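Local coordinates for uncharacterized protein (Parabacteroides merdae ATCC 43184, PDB 5BMT), which is of unknown function but probably combines an OB-type domain with a large beta-rich, immunoglobulin-like region, at residues E101-G106 against L212-D217; V121-F126 against M178-V183; Y206-P211 against G225-S230. One frame throughout, in Å; residues are numbered along the deposited sequence.

Contact 1: E101-G106 against L212-D217; sequences ELLLSG and LTFNAD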
# COMPACT_ATOMS: atom_id res chain seq x y z
N GLU A 101 1.72 -11.68 -18.55
CA GLU A 101 0.78 -11.36 -17.49
C GLU A 101 0.57 -12.55 -16.54
O GLU A 101 0.53 -13.70 -16.98
CB GLU A 101 -0.56 -10.90 -18.05
CG GLU A 101 -1.49 -10.37 -16.96
CD GLU A 101 -2.54 -9.36 -17.33
OE1 GLU A 101 -2.81 -9.17 -18.53
OE2 GLU A 101 -3.10 -8.75 -16.39
N LEU A 102 0.38 -12.23 -15.25
CA LEU A 102 0.08 -13.22 -14.22
C LEU A 102 -1.31 -13.03 -13.66
O LEU A 102 -1.75 -11.89 -13.46
CB LEU A 102 1.07 -13.05 -13.06
CG LEU A 102 2.53 -13.26 -13.41
CD1 LEU A 102 3.41 -12.79 -12.28
CD2 LEU A 102 2.83 -14.74 -13.72
N LEU A 103 -1.96 -14.13 -13.30
CA LEU A 103 -3.22 -14.06 -12.59
C LEU A 103 -2.92 -13.82 -11.12
O LEU A 103 -1.89 -14.30 -10.60
CB LEU A 103 -4.01 -15.36 -12.72
CG LEU A 103 -4.43 -15.70 -14.12
CD1 LEU A 103 -5.09 -17.10 -14.15
CD2 LEU A 103 -5.36 -14.62 -14.70
N LEU A 104 -3.83 -13.14 -10.44
CA LEU A 104 -3.69 -12.89 -9.00
C LEU A 104 -4.80 -13.59 -8.24
O LEU A 104 -5.82 -13.99 -8.82
CB LEU A 104 -3.75 -11.37 -8.74
CG LEU A 104 -2.45 -10.57 -8.94
CD1 LEU A 104 -2.11 -10.39 -10.39
CD2 LEU A 104 -2.66 -9.16 -8.40
N SER A 105 -4.63 -13.71 -6.92
CA SER A 105 -5.61 -14.37 -6.05
C SER A 105 -6.00 -13.50 -4.84
O SER A 105 -6.66 -13.97 -3.92
CB SER A 105 -5.05 -15.71 -5.59
OG SER A 105 -3.90 -15.52 -4.78
N GLY A 106 -5.64 -12.22 -4.87
CA GLY A 106 -5.92 -11.26 -3.81
C GLY A 106 -5.19 -9.97 -4.09
O GLY A 106 -4.20 -9.97 -4.86
N LEU A 212 -8.48 -12.73 -12.38
CA LEU A 212 -8.70 -13.99 -11.67
C LEU A 212 -8.54 -15.18 -12.61
O LEU A 212 -8.00 -16.22 -12.20
CB LEU A 212 -10.12 -13.95 -11.09
CG LEU A 212 -10.50 -14.98 -10.07
CD1 LEU A 212 -9.60 -14.84 -8.77
CD2 LEU A 212 -11.96 -14.77 -9.67
N THR A 213 -9.05 -15.08 -13.84
CA THR A 213 -8.87 -16.16 -14.82
C THR A 213 -8.60 -15.59 -16.19
O THR A 213 -9.02 -14.47 -16.49
CB THR A 213 -10.11 -17.10 -14.92
OG1 THR A 213 -11.23 -16.40 -15.46
CG2 THR A 213 -10.46 -17.80 -13.60
N PHE A 214 -7.93 -16.37 -17.03
CA PHE A 214 -7.76 -16.02 -18.44
C PHE A 214 -8.83 -16.73 -19.28
O PHE A 214 -9.47 -17.69 -18.82
CB PHE A 214 -6.39 -16.49 -18.97
CG PHE A 214 -5.16 -15.79 -18.45
CD1 PHE A 214 -4.97 -14.43 -18.69
CD2 PHE A 214 -4.15 -16.49 -17.82
CE1 PHE A 214 -3.82 -13.78 -18.24
CE2 PHE A 214 -2.97 -15.86 -17.43
CZ PHE A 214 -2.83 -14.50 -17.61
N ASN A 215 -8.96 -16.30 -20.54
CA ASN A 215 -9.79 -17.05 -21.49
C ASN A 215 -8.99 -18.34 -21.87
O ASN A 215 -7.88 -18.55 -21.38
CB ASN A 215 -10.15 -16.18 -22.70
CG ASN A 215 -8.97 -15.73 -23.54
OD1 ASN A 215 -7.80 -15.90 -23.17
ND2 ASN A 215 -9.27 -15.13 -24.68
N ALA A 216 -9.55 -19.20 -22.73
CA ALA A 216 -8.95 -20.50 -23.08
C ALA A 216 -7.49 -20.44 -23.56
O ALA A 216 -6.71 -21.32 -23.19
CB ALA A 216 -9.80 -21.19 -24.13
N ASP A 217 -7.11 -19.42 -24.36
CA ASP A 217 -5.74 -19.37 -24.90
C ASP A 217 -4.86 -18.30 -24.23
O ASP A 217 -3.80 -17.95 -24.75
CB ASP A 217 -5.78 -19.18 -26.43
CG ASP A 217 -6.43 -17.91 -26.93
OD1 ASP A 217 -6.91 -17.11 -26.08
OD2 ASP A 217 -6.47 -17.70 -28.16
O HOH W 1 -6.56 -16.39 -9.95
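Leu103 lays its CD2 methyl over the middle of the Phe214 ring, 3.6 Å from the ring centroid and only 4° off the ring normal, which is the geometry of a CH-pi contact. The branch carbon sits nearer one margin of the same face, with Leu103 CG 3.6 Å from Phe214 CE2. The other methyl turns to the backbone, Leu103 CD1 standing 3.6 Å from Leu212 O. Phe214 CG is anti to its own carbonyl carbon (chi1 -70°), and this torsion swings the ring back toward residues 101-103. At the ring margin, near its plane, Glu101 O lies 3.5 Å from Phe214 CZ, so a backbone carbonyl meets the ring where its C-H groups carry partial positive charge. Replacing Phe214 with an alanine would probably leave the Leu103 CD2 methyl without the flat surface it rests on and open a gap beside the Glu101 carbonyl.

No direct hydrogen bond joins the two segments; instead one water donates to both Leu104 O (2.8 Å) and Leu212 O (2.7 Å). Leu212 extends its CD1 methyl to within 3.9 Å of Leu104 O, close to this bridge. The carboxylate of Glu101 is engaged elsewhere, in a salt bridge with Arg162 and a hydrogen bond from Leu98 N.

The touching parts run 148° apart, roughly antiparallel, but have only one close register pair, Leu103 with Leu212, at 5.6 Å between CA atoms. The lack of direct hydrogen bonds and the water bridge mark a place where 101-106 and 212-217 meet through side chains and solvent rather than as a paired ladder. Across the hairpin formed by strands 203-214 and 221-233, Leu212 and Thr213 both face Thr223, the pattern of a classic beta bulge.

Contact 2: V121-F126 against M178-V183; sequences VVIPTF and MDPIAV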
# COMPACT_ATOMS: atom_id res chain seq x y z
N VAL A 121 -0.32 0.96 0.07
CA VAL A 121 0.38 -0.32 0.19
C VAL A 121 -0.61 -1.35 -0.30
O VAL A 121 -1.75 -1.38 0.18
CB VAL A 121 0.86 -0.64 1.63
CG1 VAL A 121 1.35 -2.09 1.77
CG2 VAL A 121 1.96 0.34 2.05
N VAL A 122 -0.19 -2.17 -1.27
CA VAL A 122 -1.09 -3.19 -1.79
C VAL A 122 -0.38 -4.53 -1.71
O VAL A 122 0.84 -4.59 -1.87
CB VAL A 122 -1.64 -2.85 -3.20
CG1 VAL A 122 -0.57 -2.51 -4.17
CG2 VAL A 122 -2.55 -3.95 -3.75
N ILE A 123 -1.13 -5.58 -1.39
CA ILE A 123 -0.54 -6.90 -1.23
C ILE A 123 -1.09 -7.87 -2.30
O ILE A 123 -2.01 -8.66 -2.04
CB ILE A 123 -0.74 -7.43 0.20
CG1 ILE A 123 -0.28 -6.38 1.26
CG2 ILE A 123 0.06 -8.75 0.35
CD1 ILE A 123 -0.49 -6.84 2.71
N PRO A 124 -0.55 -7.83 -3.52
CA PRO A 124 -0.95 -8.83 -4.53
C PRO A 124 -0.58 -10.20 -4.01
O PRO A 124 0.52 -10.39 -3.42
CB PRO A 124 -0.15 -8.46 -5.77
CG PRO A 124 0.97 -7.59 -5.30
CD PRO A 124 0.52 -6.94 -4.03
N THR A 125 -1.49 -11.16 -4.20
CA THR A 125 -1.31 -12.54 -3.77
C THR A 125 -1.38 -13.43 -5.00
O THR A 125 -2.08 -13.07 -5.96
CB THR A 125 -2.38 -12.89 -2.73
OG1 THR A 125 -2.40 -11.85 -1.74
CG2 THR A 125 -2.14 -14.23 -2.05
N PHE A 126 -0.65 -14.55 -4.98
CA PHE A 126 -0.61 -15.48 -6.08
C PHE A 126 -0.87 -16.89 -5.62
O PHE A 126 -0.30 -17.33 -4.62
CB PHE A 126 0.78 -15.44 -6.74
CG PHE A 126 1.13 -14.08 -7.28
CD1 PHE A 126 1.70 -13.11 -6.46
CD2 PHE A 126 0.79 -13.72 -8.59
CE1 PHE A 126 1.97 -11.83 -6.95
CE2 PHE A 126 1.05 -12.44 -9.07
CZ PHE A 126 1.61 -11.49 -8.23
N MSE A 178 2.73 -13.75 -1.25
CA MSE A 178 2.37 -12.34 -1.17
C MSE A 178 3.54 -11.47 -1.56
O MSE A 178 4.68 -11.80 -1.25
CB MSE A 178 1.90 -11.99 0.24
CG MSE A 178 0.59 -12.70 0.60
SE MSE A 178 0.03 -12.57 2.47
CE MSE A 178 1.77 -12.20 3.31
N ASP A 179 3.26 -10.38 -2.27
CA ASP A 179 4.31 -9.47 -2.74
C ASP A 179 3.93 -8.01 -2.46
O ASP A 179 3.56 -7.27 -3.38
CB ASP A 179 4.56 -9.67 -4.24
CG ASP A 179 5.80 -8.99 -4.82
OD1 ASP A 179 6.68 -8.57 -4.03
OD2 ASP A 179 5.92 -8.93 -6.07
N PRO A 180 4.06 -7.56 -1.20
CA PRO A 180 3.68 -6.19 -0.87
C PRO A 180 4.45 -5.16 -1.68
O PRO A 180 5.68 -5.26 -1.82
CB PRO A 180 3.99 -6.07 0.63
CG PRO A 180 4.07 -7.50 1.13
CD PRO A 180 4.50 -8.34 -0.02
N ILE A 181 3.73 -4.18 -2.23
CA ILE A 181 4.31 -3.09 -3.03
C ILE A 181 3.73 -1.75 -2.58
O ILE A 181 2.70 -1.72 -1.90
CB ILE A 181 4.10 -3.30 -4.56
CG1 ILE A 181 2.59 -3.30 -4.87
CG2 ILE A 181 4.80 -4.57 -5.05
CD1 ILE A 181 2.22 -3.33 -6.39
N ALA A 182 4.40 -0.65 -2.98
CA ALA A 182 3.95 0.69 -2.63
C ALA A 182 3.60 1.43 -3.90
O ALA A 182 4.40 1.44 -4.84
CB ALA A 182 5.07 1.41 -1.90
N VAL A 183 2.46 2.08 -3.93
CA VAL A 183 1.99 2.84 -5.10
C VAL A 183 1.84 4.30 -4.68
O VAL A 183 1.32 4.58 -3.59
CB VAL A 183 0.66 2.25 -5.60
CG1 VAL A 183 0.09 3.08 -6.76
CG2 VAL A 183 0.84 0.78 -6.05
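Ile181 and Val122 form a hydrogen-bonded pair of an antiparallel beta ladder, strand 121-126 running at 136° to strand 181-183 within the larger sheet of the chain. Their backbones are joined reciprocally, Val122 N to Ile181 O at 3.0 Å and Ile181 N to Val122 O at 2.9 Å. From CB, the Ile181 side chain sends CG1 between its backbone N and carbonyl carbon (chi1 62°), which sets it alongside Val122. Ile181 CG1 then comes to 3.3 Å from Val122 CG1, tighter than usual carbon contact, and also faces the Val122 carbonyl oxygen. At the tip, Ile181 CD1 continues past the same valine methyl at 3.7 Å. The two chains therefore lie side by side and point the same way, while Leu161 of strand 153-167 packs against both. Val183 CG2 meets Val122 CG1 as well.

The pairing changes character at the two prolines, Pro124 and Pro180, neither of which has an amide hydrogen to donate. Between Pro124 and the residue before Pro180 a single bond, Asp179 N to Pro124 O at 3.0 Å, leads on to the non-hydrogen-bonded pair Thr125 with Met178, a selenomethionine. Asp179 CB stands near the plane of the Phe126 ring, at its edge, and Asp179 OD2 is hydrogen-bonded to Tyr137 OH on strand 134-140. Ile123 crosses the Met178 side chain, its CG2 methyl 3.7 Å from Met178 CB in the conformer given. The Pro124 ring also lies against the Asp179 carbonyl, its CD 3.1 Å from Asp179 O.

Contact 3: Y206-P211 against G225-S230; sequences YRVKYP and GYSKIS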
# COMPACT_ATOMS: atom_id res chain seq x y z
N TYR A 206 -12.71 2.78 -1.75
CA TYR A 206 -12.22 2.22 -3.01
C TYR A 206 -11.96 0.73 -2.87
O TYR A 206 -11.90 0.19 -1.76
CB TYR A 206 -10.96 2.95 -3.51
CG TYR A 206 -9.71 2.58 -2.74
CD1 TYR A 206 -9.35 3.25 -1.57
CD2 TYR A 206 -8.86 1.57 -3.19
CE1 TYR A 206 -8.21 2.88 -0.84
CE2 TYR A 206 -7.68 1.24 -2.51
CZ TYR A 206 -7.39 1.87 -1.31
OH TYR A 206 -6.29 1.46 -0.59
N ARG A 207 -11.82 0.06 -4.00
CA ARG A 207 -11.42 -1.33 -4.00
C ARG A 207 -10.45 -1.55 -5.15
O ARG A 207 -10.37 -0.69 -6.04
CB ARG A 207 -12.62 -2.26 -4.11
CG ARG A 207 -13.36 -2.03 -5.41
CD ARG A 207 -14.56 -2.91 -5.46
NE ARG A 207 -15.27 -2.75 -6.72
CZ ARG A 207 -16.23 -3.56 -7.12
NH1 ARG A 207 -16.57 -4.61 -6.39
NH2 ARG A 207 -16.84 -3.36 -8.28
N VAL A 208 -9.76 -2.68 -5.15
CA VAL A 208 -8.79 -3.01 -6.19
C VAL A 208 -9.26 -4.26 -6.90
O VAL A 208 -9.44 -5.29 -6.25
CB VAL A 208 -7.37 -3.18 -5.62
CG1 VAL A 208 -6.37 -3.54 -6.74
CG2 VAL A 208 -6.90 -1.91 -4.92
N LYS A 209 -9.42 -4.17 -8.24
CA LYS A 209 -9.76 -5.33 -9.03
C LYS A 209 -8.49 -5.93 -9.64
O LYS A 209 -7.48 -5.25 -9.84
CB LYS A 209 -10.81 -4.99 -10.07
CG LYS A 209 -10.38 -4.28 -11.31
CD LYS A 209 -11.57 -4.40 -12.32
CE LYS A 209 -11.12 -4.32 -13.75
NZ LYS A 209 -11.89 -3.30 -14.52
N TYR A 210 -8.51 -7.23 -9.89
CA TYR A 210 -7.34 -7.91 -10.41
C TYR A 210 -7.77 -9.10 -11.27
O TYR A 210 -8.86 -9.63 -11.07
CB TYR A 210 -6.44 -8.41 -9.24
CG TYR A 210 -7.16 -9.29 -8.24
CD1 TYR A 210 -7.27 -10.67 -8.44
CD2 TYR A 210 -7.75 -8.75 -7.10
CE1 TYR A 210 -7.93 -11.48 -7.53
CE2 TYR A 210 -8.42 -9.56 -6.17
CZ TYR A 210 -8.50 -10.93 -6.39
OH TYR A 210 -9.15 -11.75 -5.50
N PRO A 211 -6.92 -9.56 -12.19
CA PRO A 211 -7.32 -10.70 -13.04
C PRO A 211 -7.37 -12.00 -12.24
O PRO A 211 -6.41 -12.37 -11.57
CB PRO A 211 -6.21 -10.77 -14.11
CG PRO A 211 -5.57 -9.43 -14.10
CD PRO A 211 -5.64 -8.97 -12.64
N GLY A 225 -11.27 -10.52 -9.92
CA GLY A 225 -11.49 -10.58 -8.48
C GLY A 225 -11.44 -9.17 -7.94
O GLY A 225 -10.93 -8.26 -8.61
N TYR A 226 -11.95 -8.97 -6.72
CA TYR A 226 -11.98 -7.64 -6.11
C TYR A 226 -11.58 -7.75 -4.67
O TYR A 226 -12.02 -8.67 -3.95
CB TYR A 226 -13.42 -7.03 -6.19
CG TYR A 226 -13.92 -6.87 -7.61
CD1 TYR A 226 -14.51 -7.93 -8.29
CD2 TYR A 226 -13.78 -5.66 -8.28
CE1 TYR A 226 -14.92 -7.81 -9.62
CE2 TYR A 226 -14.24 -5.50 -9.59
CZ TYR A 226 -14.78 -6.59 -10.27
OH TYR A 226 -15.20 -6.45 -11.57
N SER A 227 -10.78 -6.79 -4.23
CA SER A 227 -10.42 -6.70 -2.82
C SER A 227 -11.63 -6.28 -2.00
O SER A 227 -12.64 -5.84 -2.54
CB SER A 227 -9.34 -5.63 -2.65
OG SER A 227 -9.86 -4.30 -2.76
N LYS A 228 -11.48 -6.34 -0.68
CA LYS A 228 -12.44 -5.73 0.21
C LYS A 228 -12.38 -4.22 -0.01
O LYS A 228 -11.40 -3.69 -0.57
CB LYS A 228 -12.08 -6.02 1.68
CG LYS A 228 -12.23 -7.47 2.07
CD LYS A 228 -12.25 -7.61 3.59
CE LYS A 228 -10.90 -7.46 4.28
NZ LYS A 228 -11.06 -7.18 5.73
N ILE A 229 -13.41 -3.51 0.45
CA ILE A 229 -13.40 -2.06 0.36
C ILE A 229 -12.42 -1.48 1.40
O ILE A 229 -12.35 -1.93 2.55
CB ILE A 229 -14.83 -1.53 0.55
CG1 ILE A 229 -15.73 -1.97 -0.64
CG2 ILE A 229 -14.86 0.02 0.77
CD1 ILE A 229 -17.25 -1.91 -0.33
N SER A 230 -11.63 -0.50 0.95
CA SER A 230 -10.69 0.23 1.80
C SER A 230 -11.15 1.66 1.88
O SER A 230 -11.76 2.16 0.93
CB SER A 230 -9.28 0.15 1.21
OG SER A 230 -8.91 -1.16 0.86
O HOH W 2 -10.26 -10.59 -3.23
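Arg207 CG stands between its backbone N and carbonyl carbon (chi1 62°), and the chain then runs extended to NE, carrying the guanidinium out to the ring of Tyr226. The tyrosine has its CG anti to its carbonyl carbon, which brings the ring up to Arg207 and Lys209. Tyr226 CD2 sits 3.4 Å over the centre of the guanidinium, Arg207 CZ being its nearest atom, and the two planes are 22° apart. The CD2 corner thus lies over one face of the guanidinium, which approaches the ring obliquely, while Arg207 NE is hydrogen-bonded to Thr158 OG1. Lys209 runs beside the same ring, its CB 3.5 Å from Tyr226 CE2, before its far end leads away to a cation-pi contact with Trp224.

These residues belong to the beta hairpin of strands 203-214 and 221-233, whose pairing here falls into two antiparallel ladders, offset by one residue between the Tyr206-Ser230 and Lys209-Tyr226 pairs. Ser227 bridges the offset: its hydroxyl accepts from Val208 N at 2.9 Å and donates to Lys228 O at 2.7 Å, so a side chain takes the place of a backbone acceptor. Ser227 N in turn donates to Val208 O.

On the other face, Tyr210 spreads its ring over Gly225, whose CA lies 3.9 Å from the ring centroid, 19° off the normal. A CB at this glycine would collide with Tyr210 CZ. Tyr206 likewise receives Ser230 CB over its ring; Tyr206 OH is hydrogen-bonded to Ser109 OG and, in the conformer given, Ser230 OG to Ser109 O. At the rim of the Tyr210 ring a water in its plane links Tyr210 OH to Tyr226 O, 2.7 Å from the latter.

All three contacts reach the same large mixed sheet. Contact 1 and contact 3 share strand 203-214 and lie with centres 15 Å apart; Leu104 N and Pro211 O, 2.9 Å apart, make a probable hydrogen bond between them. Contact 1 also touches contact 2, their centres 16 Å apart, through the probable hydrogen bond of Ser105 N with Thr125 O at 2.8 Å. Segment 101-106 therefore connects the other two, which come no nearer than about 5 Å between nearest atoms. Along the chain, contact 2 is nested inside the loop closed by contact 1. Near contact 2, the side chain of Ile123 lies about 4 Å from a bound 3-cyclohexyl-1-propylsulfonic acid, probably from the crystallisation liquor.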